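Local coordinates for multiheme cytochrome cf (Carboxydothermus ferrireducens DSM 11255, PDB 6QVM), which probably relays electrons along a string of c-type hemes within the S-layer to insoluble extracellular iron(III), at residues 37-42 / 73-78; 324-329 / 383-388; 610-615 / 656-661. One frame throughout, in Å; residues are numbered along the deposited sequence.

Contact 1. Residues 37-42 / 73-78; sequences YCHQVP and AQIPLT. With HEC (heme c), chain E.
His-39 donates from ND1 to the backbone O of Ile-75 at 3.0 Å. The bond is nearly straight (173° at the hydrogen), and the acceptor lies in the imidazole plane. This histidine closes a CXXCH heme c motif. Its NE2 binds the heme iron at 1.9 Å. The other axial ligand is the N of Thr-24, the first modelled residue and so probably a free terminal amine; such ligation is known from cytochrome f. The bond at ND1 fixes the rotation of the ring about its axis and is likely to make the ligand more electron-rich. Cys-38 SG adds a covalent thioether link to CAC of the same heme.

The backbones of 37-42 and 73-78 meet in a single beta bridge, His-39 with Leu-77. Gln-40 N donates to Pro-76 O at 2.6 Å, and Thr-78 N donates to Cys-38 O at 2.7 Å. Two side chains extend this pairing. Gln-40 NE2 donates to Leu-77 O at 3.1 Å. Thr-78 OG1 donates to Tyr-37 O at 2.7 Å. With chi1 at 63°, that hydroxyl sits between the backbone N and the carbonyl carbon, where it also caps Gly-81 N at the start of helix 79-86. The hydroxyl of Tyr-37 is hydrogen-bonded to Asp-94.

Packing surrounds these bonds. Thr-78 CG2 rests against the carbonyl group of His-39. Leu-77 CD2 touches the heme near C2D. A water joins Gln-40 O to Gln-74 O. Ile-75, which also borders a second heme c, makes a CH-pi contact over one face of the histidine ring, its CD1 standing 3.7 Å from the centroid and 3.6 Å from heme C4A.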
# COMPACT_ATOMS: atom_id res chain seq x y z
N TYR A 37 -14.42 21.95 18.76
CA TYR A 37 -14.02 22.70 17.57
C TYR A 37 -13.55 21.77 16.46
O TYR A 37 -13.87 21.97 15.29
CB TYR A 37 -12.94 23.72 17.95
CG TYR A 37 -12.54 24.68 16.84
CD1 TYR A 37 -13.35 25.76 16.50
CD2 TYR A 37 -11.35 24.52 16.15
CE1 TYR A 37 -12.99 26.64 15.50
CE2 TYR A 37 -10.98 25.39 15.14
CZ TYR A 37 -11.80 26.46 14.82
OH TYR A 37 -11.44 27.34 13.82
N CYS A 38 -12.79 20.73 16.83
CA CYS A 38 -12.26 19.77 15.87
C CYS A 38 -12.93 18.41 15.92
O CYS A 38 -12.84 17.65 14.95
CB CYS A 38 -10.76 19.57 16.08
SG CYS A 38 -9.77 21.09 15.93
N HIS A 39 -13.60 18.07 17.02
CA HIS A 39 -14.23 16.76 17.19
C HIS A 39 -15.74 16.91 17.26
O HIS A 39 -16.25 17.88 17.83
CB HIS A 39 -13.73 16.06 18.46
CG HIS A 39 -12.28 15.72 18.43
ND1 HIS A 39 -11.79 14.56 17.86
CD2 HIS A 39 -11.20 16.38 18.90
CE1 HIS A 39 -10.48 14.53 17.98
NE2 HIS A 39 -10.09 15.62 18.61
N GLN A 40 -16.45 15.94 16.69
CA GLN A 40 -17.89 15.88 16.83
C GLN A 40 -18.27 15.35 18.21
O GLN A 40 -17.59 14.49 18.78
CB GLN A 40 -18.51 15.00 15.75
CG GLN A 40 -18.37 15.57 14.35
CD GLN A 40 -18.91 14.63 13.28
OE1 GLN A 40 -20.04 14.17 13.37
NE2 GLN A 40 -18.09 14.33 12.28
N VAL A 41 -19.35 15.89 18.75
CA VAL A 41 -19.84 15.50 20.07
C VAL A 41 -21.25 14.94 19.90
O VAL A 41 -21.96 15.33 18.97
CB VAL A 41 -19.81 16.68 21.05
CG1 VAL A 41 -18.40 17.27 21.13
CG2 VAL A 41 -20.80 17.75 20.63
N PRO A 42 -21.69 14.02 20.76
CA PRO A 42 -23.02 13.43 20.60
C PRO A 42 -24.11 14.49 20.70
O PRO A 42 -23.95 15.52 21.36
CB PRO A 42 -23.12 12.43 21.75
CG PRO A 42 -21.70 12.11 22.08
CD PRO A 42 -20.94 13.39 21.86
N ALA A 73 -13.03 7.18 16.10
CA ALA A 73 -14.28 6.46 15.87
C ALA A 73 -15.34 6.90 16.86
O ALA A 73 -16.54 6.90 16.53
CB ALA A 73 -14.04 4.96 15.97
N GLN A 74 -14.93 7.28 18.07
CA GLN A 74 -15.86 7.85 19.04
C GLN A 74 -16.13 9.32 18.74
O GLN A 74 -17.28 9.77 18.75
CB GLN A 74 -15.31 7.70 20.46
CG GLN A 74 -14.90 6.29 20.85
CD GLN A 74 -14.06 6.28 22.12
OE1 GLN A 74 -12.88 6.62 22.11
NE2 GLN A 74 -14.69 5.92 23.23
N ILE A 75 -15.07 10.08 18.49
CA ILE A 75 -15.18 11.52 18.26
C ILE A 75 -14.63 11.85 16.87
O ILE A 75 -13.48 12.30 16.75
CB ILE A 75 -14.46 12.31 19.37
CG1 ILE A 75 -13.12 11.67 19.71
CG2 ILE A 75 -15.34 12.37 20.60
CD1 ILE A 75 -12.23 12.55 20.57
N PRO A 76 -15.40 11.65 15.81
CA PRO A 76 -14.90 11.96 14.47
C PRO A 76 -14.67 13.46 14.30
O PRO A 76 -15.22 14.29 15.03
CB PRO A 76 -16.02 11.46 13.54
CG PRO A 76 -16.89 10.58 14.41
CD PRO A 76 -16.79 11.17 15.78
N LEU A 77 -13.86 13.79 13.30
CA LEU A 77 -13.44 15.17 13.12
C LEU A 77 -14.55 16.00 12.49
O LEU A 77 -15.31 15.52 11.65
CB LEU A 77 -12.19 15.24 12.25
CG LEU A 77 -10.96 14.49 12.76
CD1 LEU A 77 -9.86 14.50 11.71
CD2 LEU A 77 -10.47 15.10 14.06
N THR A 78 -14.64 17.26 12.92
CA THR A 78 -15.44 18.25 12.22
C THR A 78 -14.70 18.72 10.97
O THR A 78 -13.57 18.30 10.69
CB THR A 78 -15.74 19.44 13.14
OG1 THR A 78 -14.52 20.10 13.50
CG2 THR A 78 -16.45 18.97 14.41
FE HEC E . -8.32 15.76 19.31
CHA HEC E . -7.24 12.86 17.80
CHB HEC E . -9.23 13.97 22.08
CHC HEC E . -9.18 18.69 20.91
CHD HEC E . -7.72 17.55 16.40
NA HEC E . -8.23 13.80 19.85
C1A HEC E . -7.79 12.75 19.06
C2A HEC E . -7.99 11.52 19.78
C3A HEC E . -8.55 11.82 20.96
C4A HEC E . -8.72 13.26 21.02
CMA HEC E . -8.96 10.84 22.08
CAA HEC E . -7.63 10.11 19.24
CBA HEC E . -6.51 9.49 20.06
CGA HEC E . -5.18 10.06 19.67
O1A HEC E . -4.30 10.21 20.56
O2A HEC E . -4.99 10.38 18.46
NB HEC E . -9.07 16.25 21.14
C1B HEC E . -9.34 15.34 22.16
C2B HEC E . -9.76 16.09 23.32
C3B HEC E . -9.76 17.40 23.00
C4B HEC E . -9.31 17.52 21.62
CMB HEC E . -10.17 15.44 24.66
CAB HEC E . -10.14 18.59 23.91
CBB HEC E . -9.20 18.71 25.13
NC HEC E . -8.46 17.73 18.75
C1C HEC E . -8.80 18.78 19.58
C2C HEC E . -8.70 20.02 18.82
C3C HEC E . -8.25 19.71 17.58
C4C HEC E . -8.12 18.26 17.51
CMC HEC E . -8.94 21.43 19.41
CAC HEC E . -7.98 20.67 16.38
CBC HEC E . -6.94 21.78 16.69
ND HEC E . -7.60 15.28 17.40
C1D HEC E . -7.43 16.20 16.36
C2D HEC E . -6.90 15.51 15.22
C3D HEC E . -6.75 14.05 15.66
C4D HEC E . -7.20 14.00 17.03
CMD HEC E . -6.54 16.11 13.84
CAD HEC E . -6.21 12.86 14.84
CBD HEC E . -4.69 12.85 15.03
CGD HEC E . -4.07 11.67 14.32
O1D HEC E . -4.62 10.54 14.44
O2D HEC E . -3.02 11.87 13.66
O HOH W 1 -18.87 12.00 19.02

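Contact 2. Residues 324-329 / 383-388. With CA (calcium ion), chain S; HEC (heme c), chain J.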
# COMPACT_ATOMS: atom_id res chain seq x y z
N GLY A 324 -18.47 -1.28 -6.95
CA GLY A 324 -18.35 -2.70 -6.73
C GLY A 324 -16.92 -3.17 -6.54
O GLY A 324 -15.99 -2.37 -6.42
N PRO A 325 -16.74 -4.48 -6.50
CA PRO A 325 -15.40 -5.04 -6.30
C PRO A 325 -14.46 -4.66 -7.44
O PRO A 325 -14.86 -4.55 -8.60
CB PRO A 325 -15.64 -6.55 -6.26
CG PRO A 325 -17.09 -6.70 -5.89
CD PRO A 325 -17.77 -5.53 -6.54
N ASN A 326 -13.19 -4.48 -7.09
CA ASN A 326 -12.15 -4.18 -8.07
C ASN A 326 -11.27 -5.41 -8.28
O ASN A 326 -11.33 -6.39 -7.53
CB ASN A 326 -11.31 -2.98 -7.63
CG ASN A 326 -10.64 -3.20 -6.30
OD1 ASN A 326 -11.21 -3.80 -5.39
ND2 ASN A 326 -9.42 -2.71 -6.17
N GLY A 327 -10.44 -5.33 -9.30
CA GLY A 327 -9.60 -6.46 -9.65
C GLY A 327 -10.19 -7.30 -10.76
O GLY A 327 -10.85 -6.77 -11.66
N ILE A 328 -9.98 -8.62 -10.68
CA ILE A 328 -10.29 -9.49 -11.81
C ILE A 328 -11.79 -9.63 -12.03
O ILE A 328 -12.23 -9.93 -13.15
CB ILE A 328 -9.61 -10.85 -11.60
CG1 ILE A 328 -9.70 -11.70 -12.88
CG2 ILE A 328 -10.19 -11.58 -10.40
CD1 ILE A 328 -8.58 -12.69 -13.02
N THR A 329 -12.61 -9.40 -11.00
CA THR A 329 -14.05 -9.44 -11.15
C THR A 329 -14.66 -8.06 -11.36
O THR A 329 -15.89 -7.92 -11.30
CB THR A 329 -14.70 -10.11 -9.94
OG1 THR A 329 -14.56 -9.26 -8.79
CG2 THR A 329 -14.07 -11.47 -9.65
N CYS A 383 -4.06 -8.34 -2.45
CA CYS A 383 -3.27 -8.22 -3.66
C CYS A 383 -3.67 -9.20 -4.76
O CYS A 383 -3.52 -8.89 -5.94
CB CYS A 383 -1.78 -8.43 -3.35
SG CYS A 383 -1.26 -7.76 -1.75
N GLU A 384 -4.19 -10.37 -4.38
CA GLU A 384 -4.44 -11.44 -5.34
C GLU A 384 -5.57 -11.12 -6.31
O GLU A 384 -5.67 -11.77 -7.35
CB GLU A 384 -4.74 -12.75 -4.61
CG GLU A 384 -3.50 -13.47 -4.10
CD GLU A 384 -3.84 -14.56 -3.11
OE1 GLU A 384 -4.79 -14.38 -2.32
OE2 GLU A 384 -3.16 -15.61 -3.11
N LYS A 385 -6.43 -10.15 -6.00
CA LYS A 385 -7.51 -9.83 -6.92
C LYS A 385 -6.99 -9.21 -8.21
O LYS A 385 -7.72 -9.18 -9.20
CB LYS A 385 -8.53 -8.92 -6.25
CG LYS A 385 -7.96 -7.63 -5.70
CD LYS A 385 -8.71 -7.21 -4.44
CE LYS A 385 -9.00 -5.71 -4.42
NZ LYS A 385 -9.86 -5.32 -3.28
N CYS A 386 -5.76 -8.70 -8.21
CA CYS A 386 -5.06 -8.30 -9.42
C CYS A 386 -3.87 -9.19 -9.74
O CYS A 386 -3.69 -9.58 -10.90
CB CYS A 386 -4.58 -6.85 -9.31
SG CYS A 386 -5.89 -5.64 -9.03
N HIS A 387 -3.06 -9.54 -8.74
CA HIS A 387 -1.96 -10.48 -8.92
C HIS A 387 -2.47 -11.90 -8.69
O HIS A 387 -2.16 -12.56 -7.70
CB HIS A 387 -0.81 -10.16 -7.97
CG HIS A 387 -0.29 -8.76 -8.07
ND1 HIS A 387 0.88 -8.45 -8.73
CD2 HIS A 387 -0.75 -7.60 -7.55
CE1 HIS A 387 1.10 -7.15 -8.63
NE2 HIS A 387 0.13 -6.61 -7.92
N GLU A 388 -3.28 -12.38 -9.64
CA GLU A 388 -4.07 -13.58 -9.38
C GLU A 388 -3.24 -14.86 -9.38
O GLU A 388 -3.73 -15.88 -8.89
CB GLU A 388 -5.20 -13.70 -10.41
CG GLU A 388 -4.80 -14.35 -11.72
CD GLU A 388 -3.93 -13.46 -12.59
OE1 GLU A 388 -2.87 -13.94 -13.05
OE2 GLU A 388 -4.30 -12.30 -12.83
CA CA S . -3.29 -17.62 -4.39
FE HEC J . 0.35 -4.70 -7.53
CHA HEC J . 2.72 -3.76 -9.79
CHB HEC J . 2.84 -5.84 -5.42
CHC HEC J . -1.96 -5.13 -5.02
CHD HEC J . -2.19 -4.11 -9.79
NA HEC J . 2.39 -4.78 -7.58
C1A HEC J . 3.17 -4.38 -8.64
C2A HEC J . 4.55 -4.72 -8.35
C3A HEC J . 4.58 -5.30 -7.14
C4A HEC J . 3.22 -5.35 -6.64
CMA HEC J . 5.84 -5.83 -6.43
CAA HEC J . 5.75 -4.46 -9.28
CBA HEC J . 6.39 -3.13 -8.90
CGA HEC J . 7.65 -2.95 -9.72
O1A HEC J . 7.66 -3.33 -10.92
O2A HEC J . 8.64 -2.43 -9.15
NB HEC J . 0.42 -5.37 -5.59
C1B HEC J . 1.56 -5.74 -4.90
C2B HEC J . 1.19 -6.01 -3.53
C3B HEC J . -0.14 -5.82 -3.41
C4B HEC J . -0.65 -5.41 -4.71
CMB HEC J . 2.20 -6.48 -2.45
CAB HEC J . -1.00 -6.00 -2.14
CBB HEC J . -0.54 -5.10 -0.96
NC HEC J . -1.70 -4.69 -7.45
C1C HEC J . -2.45 -4.80 -6.28
C2C HEC J . -3.84 -4.55 -6.61
C3C HEC J . -3.91 -4.21 -7.92
C4C HEC J . -2.56 -4.33 -8.47
CMC HEC J . -5.00 -4.52 -5.58
CAC HEC J . -5.17 -3.85 -8.76
CBC HEC J . -5.97 -2.64 -8.22
ND HEC J . 0.27 -4.04 -9.48
C1D HEC J . -0.90 -3.87 -10.22
C2D HEC J . -0.54 -3.42 -11.54
C3D HEC J . 0.99 -3.31 -11.53
C4D HEC J . 1.41 -3.71 -10.22
CMD HEC J . -1.48 -3.10 -12.72
CAD HEC J . 1.89 -2.84 -12.68
CBD HEC J . 2.17 -1.36 -12.39
CGD HEC J . 2.92 -0.69 -13.52
O1D HEC J . 3.60 -1.41 -14.29
O2D HEC J . 2.83 0.56 -13.64
O HOH W 2 -12.29 -7.02 -4.82
O HOH W 3 -3.45 -17.58 -6.86
O HOH W 4 -5.48 -16.55 -4.99
O HOH W 5 -5.23 -18.72 -2.97
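Ile-328 N donates to Lys-385 O at 2.8 Å. The bond is bent, with 130° at the hydrogen. It ties the loop 324-329 to a CXXCH heme c motif, whose two cysteines and histidine are Cys-383, Cys-386 and His-387. Gly-327 CA lies 3.3 Å from the same carbonyl oxygen, and a beta carbon there would collide with it. Ile-328 CB also lies against Lys-385 O, at 3.5 Å. The glycine also packs against Cys-386 SG, the thioether sulfur bound to heme CAC.

The Lys-385 chain is bent at chi2 and chi3 and passes Asn-326, its NZ making a weak hydrogen bond to Asn-326 OD1 at 2.9 Å. The asparagine's ND2 donates to Ala-353 O outside the segments, which is likely to set the turn of the amide.

Two metals also hold the motif. His-387 NE2 binds the heme iron at 2.0 Å, with His-243 as the other axial ligand. Glu-384 OE2 binds a calcium ion at 2.4 Å, alongside Gly-395, Asn-398 and Asp-399. One calcium-bound water, 2.5 Å from the metal, donates to Glu-388 O at 2.7 Å.

Contact 3. Residues 610-615 / 656-661. With HEC (heme c), chain N.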
# COMPACT_ATOMS: atom_id res chain seq x y z
N LYS A 610 20.12 -35.66 -11.76
CA LYS A 610 19.81 -36.84 -10.95
C LYS A 610 21.09 -37.53 -10.49
O LYS A 610 21.15 -38.04 -9.36
CB LYS A 610 18.93 -37.80 -11.74
CG LYS A 610 17.46 -37.74 -11.36
CD LYS A 610 16.68 -38.90 -11.96
CE LYS A 610 17.06 -40.21 -11.30
NZ LYS A 610 16.91 -40.14 -9.82
N ALA A 611 22.12 -37.56 -11.34
CA ALA A 611 23.42 -38.10 -10.97
C ALA A 611 23.91 -37.52 -9.66
O ALA A 611 24.05 -38.24 -8.67
CB ALA A 611 24.44 -37.84 -12.07
N TRP A 612 24.17 -36.20 -9.64
CA TRP A 612 24.64 -35.56 -8.42
C TRP A 612 23.66 -35.75 -7.26
O TRP A 612 24.08 -35.94 -6.12
CB TRP A 612 24.89 -34.07 -8.66
CG TRP A 612 25.14 -33.32 -7.38
CD1 TRP A 612 24.20 -32.79 -6.54
CD2 TRP A 612 26.41 -33.03 -6.79
NE1 TRP A 612 24.81 -32.19 -5.47
CE2 TRP A 612 26.16 -32.32 -5.59
CE3 TRP A 612 27.74 -33.30 -7.16
CZ2 TRP A 612 27.19 -31.88 -4.76
CZ3 TRP A 612 28.75 -32.86 -6.33
CH2 TRP A 612 28.47 -32.16 -5.14
N THR A 613 22.35 -35.70 -7.54
CA THR A 613 21.36 -35.69 -6.46
C THR A 613 21.21 -37.07 -5.83
O THR A 613 21.20 -37.19 -4.60
CB THR A 613 20.02 -35.17 -6.98
OG1 THR A 613 19.80 -33.85 -6.44
CG2 THR A 613 18.88 -36.09 -6.58
N ASP A 614 21.15 -38.13 -6.65
CA ASP A 614 21.16 -39.48 -6.09
C ASP A 614 22.44 -39.71 -5.30
O ASP A 614 22.41 -40.16 -4.15
CB ASP A 614 21.05 -40.52 -7.21
CG ASP A 614 19.74 -40.46 -7.97
OD1 ASP A 614 18.74 -39.99 -7.39
OD2 ASP A 614 19.71 -40.89 -9.14
N LYS A 615 23.57 -39.37 -5.91
CA LYS A 615 24.88 -39.60 -5.32
C LYS A 615 25.03 -38.92 -3.96
O LYS A 615 25.79 -39.39 -3.11
CB LYS A 615 25.94 -39.15 -6.32
CG LYS A 615 27.35 -39.00 -5.79
CD LYS A 615 28.22 -38.43 -6.90
CE LYS A 615 29.62 -38.11 -6.40
NZ LYS A 615 29.61 -37.00 -5.42
N HIS A 656 19.98 -31.39 -1.39
CA HIS A 656 20.84 -32.43 -1.95
C HIS A 656 22.23 -31.88 -2.26
O HIS A 656 22.87 -32.25 -3.25
CB HIS A 656 20.23 -33.06 -3.20
CG HIS A 656 18.78 -33.41 -3.05
ND1 HIS A 656 18.23 -33.82 -1.85
CD2 HIS A 656 17.76 -33.41 -3.94
CE1 HIS A 656 16.94 -34.05 -2.01
NE2 HIS A 656 16.63 -33.81 -3.27
N GLY A 657 22.69 -30.96 -1.42
CA GLY A 657 24.00 -30.36 -1.57
C GLY A 657 24.13 -29.33 -2.67
O GLY A 657 25.24 -28.82 -2.88
N ILE A 658 23.05 -28.99 -3.36
CA ILE A 658 23.12 -27.98 -4.41
C ILE A 658 23.43 -26.61 -3.83
O ILE A 658 24.14 -25.81 -4.44
CB ILE A 658 21.82 -27.97 -5.23
CG1 ILE A 658 21.66 -29.29 -5.99
CG2 ILE A 658 21.80 -26.81 -6.20
CD1 ILE A 658 22.68 -29.48 -7.09
N HIS A 659 22.91 -26.30 -2.63
CA HIS A 659 23.18 -25.01 -2.00
C HIS A 659 24.66 -24.73 -1.81
O HIS A 659 25.03 -23.57 -1.58
CB HIS A 659 22.45 -24.93 -0.65
CG HIS A 659 20.96 -24.78 -0.78
ND1 HIS A 659 20.11 -24.88 0.30
CD2 HIS A 659 20.18 -24.55 -1.86
CE1 HIS A 659 18.86 -24.71 -0.11
NE2 HIS A 659 18.88 -24.50 -1.42
N ASN A 660 25.52 -25.76 -1.86
CA ASN A 660 26.97 -25.59 -1.78
C ASN A 660 27.64 -26.93 -2.05
O ASN A 660 27.88 -27.70 -1.12
CB ASN A 660 27.40 -25.05 -0.41
CG ASN A 660 28.81 -24.47 -0.44
OD1 ASN A 660 29.63 -24.84 -1.27
ND2 ASN A 660 29.09 -23.56 0.48
N THR A 661 27.95 -27.20 -3.32
CA THR A 661 28.48 -28.52 -3.69
C THR A 661 29.79 -28.81 -2.97
O THR A 661 30.05 -29.96 -2.58
CB THR A 661 28.66 -28.62 -5.20
OG1 THR A 661 29.44 -27.51 -5.66
CG2 THR A 661 27.31 -28.64 -5.90
FE HEC N . 17.44 -23.65 -2.37
CHA HEC N . 15.85 -26.59 -1.66
CHB HEC N . 16.10 -22.26 0.54
CHC HEC N . 19.31 -20.87 -2.82
CHD HEC N . 18.44 -24.85 -5.47
NA HEC N . 16.21 -24.28 -0.85
C1A HEC N . 15.66 -25.54 -0.77
C2A HEC N . 14.85 -25.59 0.43
C3A HEC N . 14.91 -24.40 1.03
C4A HEC N . 15.77 -23.56 0.24
CMA HEC N . 14.17 -24.02 2.33
CAA HEC N . 14.04 -26.81 0.91
CBA HEC N . 12.79 -26.84 0.06
CGA HEC N . 12.18 -28.21 0.11
O1A HEC N . 11.91 -28.78 -0.98
O2A HEC N . 11.97 -28.73 1.24
NB HEC N . 17.64 -21.88 -1.34
C1B HEC N . 17.08 -21.55 -0.11
C2B HEC N . 17.70 -20.33 0.36
C3B HEC N . 18.58 -19.93 -0.58
C4B HEC N . 18.56 -20.91 -1.66
CMB HEC N . 17.32 -19.63 1.68
CAB HEC N . 19.49 -18.68 -0.54
CBB HEC N . 20.48 -18.74 0.65
NC HEC N . 18.61 -22.99 -3.88
C1C HEC N . 19.31 -21.79 -3.84
C2C HEC N . 20.07 -21.67 -5.07
C3C HEC N . 19.87 -22.78 -5.80
C4C HEC N . 18.93 -23.62 -5.07
CMC HEC N . 21.02 -20.50 -5.40
CAC HEC N . 20.47 -23.13 -7.20
CBC HEC N . 22.00 -23.27 -7.13
ND HEC N . 17.19 -25.44 -3.41
C1D HEC N . 17.70 -25.71 -4.68
C2D HEC N . 17.33 -27.05 -5.05
C3D HEC N . 16.52 -27.61 -3.87
C4D HEC N . 16.49 -26.54 -2.89
CMD HEC N . 17.67 -27.78 -6.36
CAD HEC N . 15.90 -29.02 -3.77
CBD HEC N . 14.38 -28.87 -3.65
CGD HEC N . 13.68 -29.72 -4.67
O1D HEC N . 12.78 -29.19 -5.37
O2D HEC N . 14.03 -30.93 -4.80
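Trp-612 swings its indole off helix 606-628 toward His-656, with CG opposite the backbone N (chi1 170°) and chi2 near -85°. These torsions carry NE1 to the backbone O of His-656, 2.9 Å away. The segment 656-661 forms the turn leading into helix 661-672, and it delivers a distal histidine ligand to a bis-histidine heme c. His-659 NE2 binds the iron, and His-553 binds it from the other axial position.

The hydrogen bond from the indole N-H is bent, 137° at the hydrogen. NE1 lies in the carbonyl plane of His-656, but the oxygen is tilted out of the indole plane. His-656 and Gly-657 both have positive phi, a bend that is consistent with the carbonyl facing the helix.

The rest of the indole is packed. Ile-658 runs antiparallel alongside it, and its CD1 meets Trp-612 CD1 at 3.7 Å. The other branch of that isoleucine, CG2, touches heme CBC at 3.7 Å. Ile-658 therefore spans the tryptophan and a side group of the heme. Trp-612 also borders another heme c. An alanine here would remove the indole, so the His-656 carbonyl would probably lose its N-H partner and a gap would be likely to open beside Ile-658 and Thr-661.

One residue on, Thr-613 lies across His-656 at a slant, with OG1 3.3 Å from the imidazole CD2. Beyond the contact, Asp-653 bonds to ND1 of the ligand His-659, and Asn-660 OD1 caps Leu-663 N at the start of helix 661-672. Lys-615 links the two helices by a salt bridge to Glu-665. Thr-661 packs against the benzo end of the indole, its CG2 3.4 Å from Trp-612 CZ2 and its CB 3.5 Å from CH2.

The three contacts follow one another along the chain, and each lies beside a different heme c. Contact 1 and contact 2 have centres 35 Å apart and contacts 2 and 3 41 Å. Contacts 1 and 3 lie on opposite sides of the chain's centre, 66 Å between centres. None touches another: the nearest atoms of contacts 1 and 2 are about 22 Å apart, and those of contacts 2 and 3 about 24 Å. Contacts 1 and 2 hold the histidine of a CXXCH motif, while contact 3 holds a histidine from outside such a motif. Each contact also borders at least one further heme, consistent with electron transfer from heme to heme.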